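Local coordinates for protein putative oxidoreductase molybdopterin-binding subunit (Sulfolobus tokodaii, PDB 4ZOH) that binds a molybdenum pterin cytosine dinucleotide cofactor and is probably the catalytic subunit of a xanthine dehydrogenase-like oxidoreductase, at residues A[40-46]-A[101-107]; A[106-110]-A[626-630]. All coordinates share one frame; numbering follows the deposited sequence.

Interaction 1: A[40-46]-A[101-107]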
loop_
_atom_site.group_PDB
_atom_site.type_symbol
_atom_site.label_atom_id
_atom_site.label_comp_id
_atom_site.label_asym_id
_atom_site.label_seq_id
_atom_site.Cartn_x
_atom_site.Cartn_y
_atom_site.Cartn_z
ATOM N N LYS A 40 -32.536 13.239 -3.654
ATOM C CA LYS A 40 -33.734 12.489 -3.276
ATOM C C LYS A 40 -34.899 12.757 -4.235
ATOM O O LYS A 40 -35.951 12.175 -4.091
ATOM C CB LYS A 40 -34.120 12.712 -1.832
ATOM C CG LYS A 40 -34.603 14.129 -1.606
ATOM C CD LYS A 40 -35.630 14.161 -0.472
ATOM C CE LYS A 40 -35.147 14.952 0.720
ATOM N NZ LYS A 40 -35.942 14.612 1.951
ATOM N N TYR A 41 -34.693 13.574 -5.266
ATOM C CA TYR A 41 -35.764 13.867 -6.244
ATOM C C TYR A 41 -35.374 13.558 -7.670
ATOM O O TYR A 41 -34.184 13.638 -8.019
ATOM C CB TYR A 41 -36.169 15.356 -6.159
ATOM C CG TYR A 41 -36.873 15.707 -4.860
ATOM C CD1 TYR A 41 -38.157 15.206 -4.575
ATOM C CD2 TYR A 41 -36.276 16.584 -3.912
ATOM C CE1 TYR A 41 -38.800 15.547 -3.385
ATOM C CE2 TYR A 41 -36.920 16.926 -2.718
ATOM C CZ TYR A 41 -38.180 16.424 -2.478
ATOM O OH TYR A 41 -38.837 16.721 -1.315
ATOM N N PRO A 42 -36.370 13.179 -8.509
ATOM C CA PRO A 42 -36.091 12.889 -9.916
ATOM C C PRO A 42 -35.642 14.077 -10.744
ATOM O O PRO A 42 -34.876 13.917 -11.740
ATOM C CB PRO A 42 -37.436 12.337 -10.446
ATOM C CG PRO A 42 -38.449 12.668 -9.382
ATOM C CD PRO A 42 -37.728 12.754 -8.087
ATOM N N HIS A 43 -36.137 15.261 -10.388
ATOM C CA HIS A 43 -35.824 16.507 -11.146
ATOM C C HIS A 43 -36.039 17.723 -10.258
ATOM O O HIS A 43 -37.133 17.949 -9.737
ATOM C CB HIS A 43 -36.651 16.659 -12.417
ATOM C CG HIS A 43 -36.062 17.611 -13.426
ATOM N ND1 HIS A 43 -36.753 18.049 -14.550
ATOM C CD2 HIS A 43 -34.854 18.217 -13.474
ATOM C CE1 HIS A 43 -35.972 18.830 -15.276
ATOM N NE2 HIS A 43 -34.809 18.951 -14.641
ATOM N N ALA A 44 -34.957 18.462 -10.021
ATOM C CA ALA A 44 -34.961 19.564 -9.043
ATOM C C ALA A 44 -33.839 20.517 -9.315
ATOM O O ALA A 44 -32.752 20.124 -9.832
ATOM C CB ALA A 44 -34.902 19.090 -7.601
ATOM N N ARG A 45 -34.117 21.784 -8.988
ATOM C CA ARG A 45 -33.022 22.746 -8.817
ATOM C C ARG A 45 -32.476 22.582 -7.444
ATOM O O ARG A 45 -33.216 22.249 -6.516
ATOM C CB ARG A 45 -33.419 24.200 -9.147
ATOM C CG ARG A 45 -33.319 24.336 -10.647
ATOM C CD ARG A 45 -33.384 25.769 -11.106
ATOM N NE ARG A 45 -33.564 25.796 -12.552
ATOM C CZ ARG A 45 -34.745 25.778 -13.178
ATOM N NH1 ARG A 45 -35.921 25.729 -12.503
ATOM N NH2 ARG A 45 -34.730 25.802 -14.514
ATOM N N ILE A 46 -31.160 22.746 -7.339
ATOM C CA ILE A 46 -30.476 22.529 -6.058
ATOM C C ILE A 46 -29.541 23.669 -5.619
ATOM O O ILE A 46 -28.854 24.262 -6.454
ATOM C CB ILE A 46 -29.654 21.186 -6.073
ATOM C CG1 ILE A 46 -28.855 21.043 -7.373
ATOM C CG2 ILE A 46 -30.574 19.969 -5.787
ATOM C CD1 ILE A 46 -27.523 20.301 -7.193
ATOM N N GLU A 101 -30.942 22.630 -0.688
ATOM C CA GLU A 101 -32.197 23.270 -0.936
ATOM C C GLU A 101 -32.672 22.814 -2.327
ATOM O O GLU A 101 -31.993 23.033 -3.372
ATOM C CB GLU A 101 -32.092 24.803 -0.733
ATOM C CG GLU A 101 -33.052 25.639 -1.610
ATOM C CD GLU A 101 -32.643 27.121 -1.813
ATOM O OE1 GLU A 101 -32.618 27.591 -2.993
ATOM O OE2 GLU A 101 -32.336 27.810 -0.803
ATOM N N TYR A 102 -33.843 22.175 -2.324
ATOM C CA TYR A 102 -34.478 21.659 -3.544
ATOM C C TYR A 102 -35.662 22.508 -4.057
ATOM O O TYR A 102 -36.510 22.892 -3.298
ATOM C CB TYR A 102 -35.026 20.256 -3.266
ATOM C CG TYR A 102 -34.037 19.109 -2.957
ATOM C CD1 TYR A 102 -33.397 18.416 -3.991
ATOM C CD2 TYR A 102 -33.865 18.640 -1.649
ATOM C CE1 TYR A 102 -32.579 17.289 -3.705
ATOM C CE2 TYR A 102 -33.048 17.553 -1.355
ATOM C CZ TYR A 102 -32.412 16.880 -2.411
ATOM O OH TYR A 102 -31.640 15.780 -2.150
ATOM N N GLU A 103 -35.700 22.748 -5.348
ATOM C CA GLU A 103 -36.913 23.200 -6.038
ATOM C C GLU A 103 -37.400 22.112 -6.994
ATOM O O GLU A 103 -36.819 21.936 -8.062
ATOM C CB GLU A 103 -36.629 24.498 -6.808
ATOM C CG GLU A 103 -36.353 25.646 -5.851
ATOM C CD GLU A 103 -35.683 26.846 -6.514
ATOM O OE1 GLU A 103 -35.665 27.002 -7.788
ATOM O OE2 GLU A 103 -35.216 27.659 -5.692
ATOM N N GLU A 104 -38.432 21.377 -6.581
ATOM C CA GLU A 104 -38.918 20.232 -7.332
ATOM C C GLU A 104 -39.433 20.707 -8.648
ATOM O O GLU A 104 -40.215 21.633 -8.669
ATOM C CB GLU A 104 -40.021 19.544 -6.593
ATOM C CG GLU A 104 -39.559 18.540 -5.581
ATOM C CD GLU A 104 -40.731 18.183 -4.718
ATOM O OE1 GLU A 104 -41.317 17.077 -4.887
ATOM O OE2 GLU A 104 -41.100 19.056 -3.907
ATOM N N LEU A 105 -38.905 20.130 -9.725
ATOM C CA LEU A 105 -39.373 20.347 -11.078
ATOM C C LEU A 105 -40.164 19.163 -11.552
ATOM O O LEU A 105 -40.236 18.098 -10.887
ATOM C CB LEU A 105 -38.231 20.592 -12.039
ATOM C CG LEU A 105 -37.296 21.656 -11.506
ATOM C CD1 LEU A 105 -36.020 21.658 -12.336
ATOM C CD2 LEU A 105 -38.003 23.028 -11.532
ATOM N N ASP A 106 -40.785 19.370 -12.705
ATOM C CA ASP A 106 -41.545 18.318 -13.321
ATOM C C ASP A 106 -40.533 17.346 -13.991
ATOM O O ASP A 106 -39.492 17.760 -14.545
ATOM C CB ASP A 106 -42.594 18.889 -14.331
ATOM C CG ASP A 106 -43.678 17.836 -14.749
ATOM O OD1 ASP A 106 -43.944 16.853 -14.001
ATOM O OD2 ASP A 106 -44.253 17.993 -15.844
ATOM N N TYR A 107 -40.917 16.073 -13.984
ATOM C CA TYR A 107 -40.071 14.985 -14.453
ATOM C C TYR A 107 -40.823 13.948 -15.273
ATOM O O TYR A 107 -42.052 13.828 -15.165
ATOM C CB TYR A 107 -39.471 14.324 -13.242
ATOM C CG TYR A 107 -40.459 13.815 -12.258
ATOM C CD1 TYR A 107 -40.866 12.474 -12.315
ATOM C CD2 TYR A 107 -40.938 14.613 -11.222
ATOM C CE1 TYR A 107 -41.753 11.952 -11.414
ATOM C CE2 TYR A 107 -41.839 14.092 -10.320
ATOM C CZ TYR A 107 -42.237 12.749 -10.440
ATOM O OH TYR A 107 -43.093 12.158 -9.565
HETATM O O HOH W 1 -36.775 26.309 -9.962
#

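Interaction 2: A[106-110]-A[626-630]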
loop_
_atom_site.group_PDB
_atom_site.type_symbol
_atom_site.label_atom_id
_atom_site.label_comp_id
_atom_site.label_asym_id
_atom_site.label_seq_id
_atom_site.Cartn_x
_atom_site.Cartn_y
_atom_site.Cartn_z
ATOM N N ASP A 106 -40.785 19.370 -12.705
ATOM C CA ASP A 106 -41.545 18.318 -13.321
ATOM C C ASP A 106 -40.533 17.346 -13.991
ATOM O O ASP A 106 -39.492 17.760 -14.545
ATOM C CB ASP A 106 -42.594 18.889 -14.331
ATOM C CG ASP A 106 -43.678 17.836 -14.749
ATOM O OD1 ASP A 106 -43.944 16.853 -14.001
ATOM O OD2 ASP A 106 -44.253 17.993 -15.844
ATOM N N TYR A 107 -40.917 16.073 -13.984
ATOM C CA TYR A 107 -40.071 14.985 -14.453
ATOM C C TYR A 107 -40.823 13.948 -15.273
ATOM O O TYR A 107 -42.052 13.828 -15.165
ATOM C CB TYR A 107 -39.471 14.324 -13.242
ATOM C CG TYR A 107 -40.459 13.815 -12.258
ATOM C CD1 TYR A 107 -40.866 12.474 -12.315
ATOM C CD2 TYR A 107 -40.938 14.613 -11.222
ATOM C CE1 TYR A 107 -41.753 11.952 -11.414
ATOM C CE2 TYR A 107 -41.839 14.092 -10.320
ATOM C CZ TYR A 107 -42.237 12.749 -10.440
ATOM O OH TYR A 107 -43.093 12.158 -9.565
ATOM N N VAL A 108 -40.084 13.231 -16.110
ATOM C CA VAL A 108 -40.674 12.176 -16.908
ATOM C C VAL A 108 -39.904 10.817 -16.732
ATOM O O VAL A 108 -38.679 10.802 -16.835
ATOM C CB VAL A 108 -40.815 12.655 -18.370
ATOM C CG1 VAL A 108 -39.502 12.887 -19.047
ATOM C CG2 VAL A 108 -41.719 11.724 -19.164
ATOM N N LEU A 109 -40.651 9.741 -16.445
ATOM C CA LEU A 109 -40.185 8.344 -16.204
ATOM C C LEU A 109 -40.338 7.404 -17.410
ATOM O O LEU A 109 -39.493 6.517 -17.688
ATOM C CB LEU A 109 -40.929 7.765 -14.973
ATOM C CG LEU A 109 -40.725 8.590 -13.700
ATOM C CD1 LEU A 109 -41.427 7.940 -12.514
ATOM C CD2 LEU A 109 -39.239 8.816 -13.378
ATOM N N ASP A 110 -41.401 7.617 -18.166
ATOM C CA ASP A 110 -41.708 6.742 -19.281
ATOM C C ASP A 110 -41.131 7.298 -20.563
ATOM O O ASP A 110 -41.489 8.419 -20.922
ATOM C CB ASP A 110 -43.230 6.612 -19.274
ATOM C CG ASP A 110 -43.779 5.864 -20.504
ATOM O OD1 ASP A 110 -43.080 5.573 -21.505
ATOM O OD2 ASP A 110 -44.992 5.619 -20.464
ATOM N N ASP A 626 -41.253 3.822 -8.451
ATOM C CA ASP A 626 -42.589 4.275 -8.151
ATOM C C ASP A 626 -42.826 5.611 -8.936
ATOM O O ASP A 626 -41.931 6.140 -9.658
ATOM C CB ASP A 626 -42.749 4.431 -6.656
ATOM C CG ASP A 626 -41.929 5.625 -6.121
ATOM O OD1 ASP A 626 -41.446 6.468 -6.905
ATOM O OD2 ASP A 626 -41.779 5.733 -4.914
ATOM N N GLU A 627 -44.023 6.167 -8.833
ATOM C CA GLU A 627 -44.347 7.309 -9.668
ATOM C C GLU A 627 -43.683 8.632 -9.180
ATOM O O GLU A 627 -43.662 9.595 -9.919
ATOM C CB GLU A 627 -45.861 7.436 -9.815
ATOM C CG GLU A 627 -46.453 8.347 -8.769
ATOM C CD GLU A 627 -47.627 7.732 -8.070
ATOM O OE1 GLU A 627 -48.454 7.083 -8.760
ATOM O OE2 GLU A 627 -47.712 7.906 -6.832
ATOM N N ASN A 628 -43.115 8.647 -7.973
ATOM C CA ASN A 628 -42.127 9.669 -7.562
ATOM C C ASN A 628 -40.705 9.473 -8.102
ATOM O O ASN A 628 -39.774 10.110 -7.595
ATOM C CB ASN A 628 -42.027 9.681 -6.064
ATOM C CG ASN A 628 -43.336 9.976 -5.412
ATOM O OD1 ASN A 628 -44.071 10.798 -5.886
ATOM N ND2 ASN A 628 -43.629 9.310 -4.319
ATOM N N GLY A 629 -40.517 8.538 -9.050
ATOM C CA GLY A 629 -39.192 8.236 -9.626
ATOM C C GLY A 629 -38.197 7.615 -8.628
ATOM O O GLY A 629 -37.001 7.740 -8.853
ATOM N N GLN A 630 -38.685 6.990 -7.531
ATOM C CA GLN A 630 -37.858 6.221 -6.566
ATOM C C GLN A 630 -37.803 4.758 -7.000
ATOM O O GLN A 630 -38.843 4.098 -7.184
ATOM C CB GLN A 630 -38.419 6.181 -5.130
ATOM C CG GLN A 630 -39.047 7.438 -4.552
ATOM C CD GLN A 630 -38.040 8.488 -4.245
ATOM O OE1 GLN A 630 -37.588 9.220 -5.130
ATOM N NE2 GLN A 630 -37.705 8.606 -2.985
#

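Interaction 1: A[40-46]-A[101-107]
Arg45 and Glu103 face each other as the hydrogen-bonded pair of a short antiparallel ribbon, Arg45 N giving to Glu103 O at 2.9 Å and Glu103 N to Arg45 O at 2.8 Å. Beyond the strand ends, Leu105 N reaches His43 O from above the carbonyl plane. The imidazole takes over from there: with CG anti to the backbone N (chi1 -160°), His43 turns ND1 onto the carbonyl oxygen of Asp106, 2.8 Å from Asp106 O, while NE2 is hydrogen-bonded to OE2 of Glu72. Both ring nitrogens are thus engaged, which fixes the rotation of the imidazole, and Leu105 CD1 lies over one of its faces. At the start of 40-46, the backbone N of Lys40 donates to the phenol oxygen of Tyr102 (N to OH 3.1 Å). The Arg45 and Glu103 side chains do not touch through their charges; a water bridges Arg45 NH1 and Glu103 OE1.

Packing is largely aromatic. Tyr41 presents its CD2-CE2 edge to the face of Tyr102 in a T-shaped pair, centroids 4.8 Å apart and planes at 84°. Over one face of Tyr41 stands Glu104, its CG making a CH-pi contact 3.7 Å from the ring centroid and its carboxylate stacked at 28° to the ring; Lys40 CG lies over the rim of the opposite face. Pro42 CG sits over the centre of the Tyr107 ring, 3.5 Å from the centroid, also a CH-pi contact.

Within the hammerhead domain, strand 44-48 is the middle of a three-stranded antiparallel sheet, between 100-104 and 72-73, and Ile46 and Tyr102 pack on Ile80 of strand 79-85.

Interaction 2: A[106-110]-A[626-630]
A type I beta turn from Asp626 to Gly629 receives the side chains of Tyr107 and Leu109, which project from the loop between strand 100-104 and helix 111-114. The Tyr107 hydroxyl donates to the backbone carbonyl of Glu627, with OH 2.6 Å from Glu627 O. It arrives in the carbonyl plane, on a lone pair, at a C=O...O angle of 134°, and the acceptor in turn lies at the edge of the phenol ring. Just beyond, Asn628 CA is 3.3 Å from Tyr107 OH.

The turn itself is closed by Gly629 N bonding to Asp626 O and is braced from within by the Asp626 carboxylate: Gln630 N donates to Asp626 OD1 at 2.9 Å, meeting it from above the carboxylate plane. This turn belongs to the second molybdopterin cofactor-binding range of the sequence, in the long loop between helix 600-619 and strand 651-655. Gly629 has a positive phi of 66° and leaves its surface to Leu109, whose CD2 lies 3.8 Å from Gly629 CA. The other methyl, Leu109 CD1, rests 3.4 Å from Asp626 O and 3.6 Å from Gly629 N, over the closing bond of the turn. With CG anti to its carbonyl carbon (chi1 -58°), Leu109 directs both methyls at the turn. Directly after Leu109, Asp110 is the N-cap of helix 111-114, its OD1 accepting a hydrogen bond from Glu112 N.

In the fold
From the N terminus, the chain runs through 40-46, and interaction 1 closes the loop of 54 residues that follows when 101-107 returns beside it, all within the hammerhead range. Interaction 2 begins on the end of that returning segment, sharing Asp106 and Tyr107, and closes a far longer loop of 515 residues with 626-630. The two loops therefore follow one another along the chain. Their centres lie 11 Å apart, and they also touch directly, Pro42 CD approaching Asn628 O at 3.4 Å. Together they tie the three-stranded sheet of the hammerhead domain to a loop of the second molybdopterin-binding range.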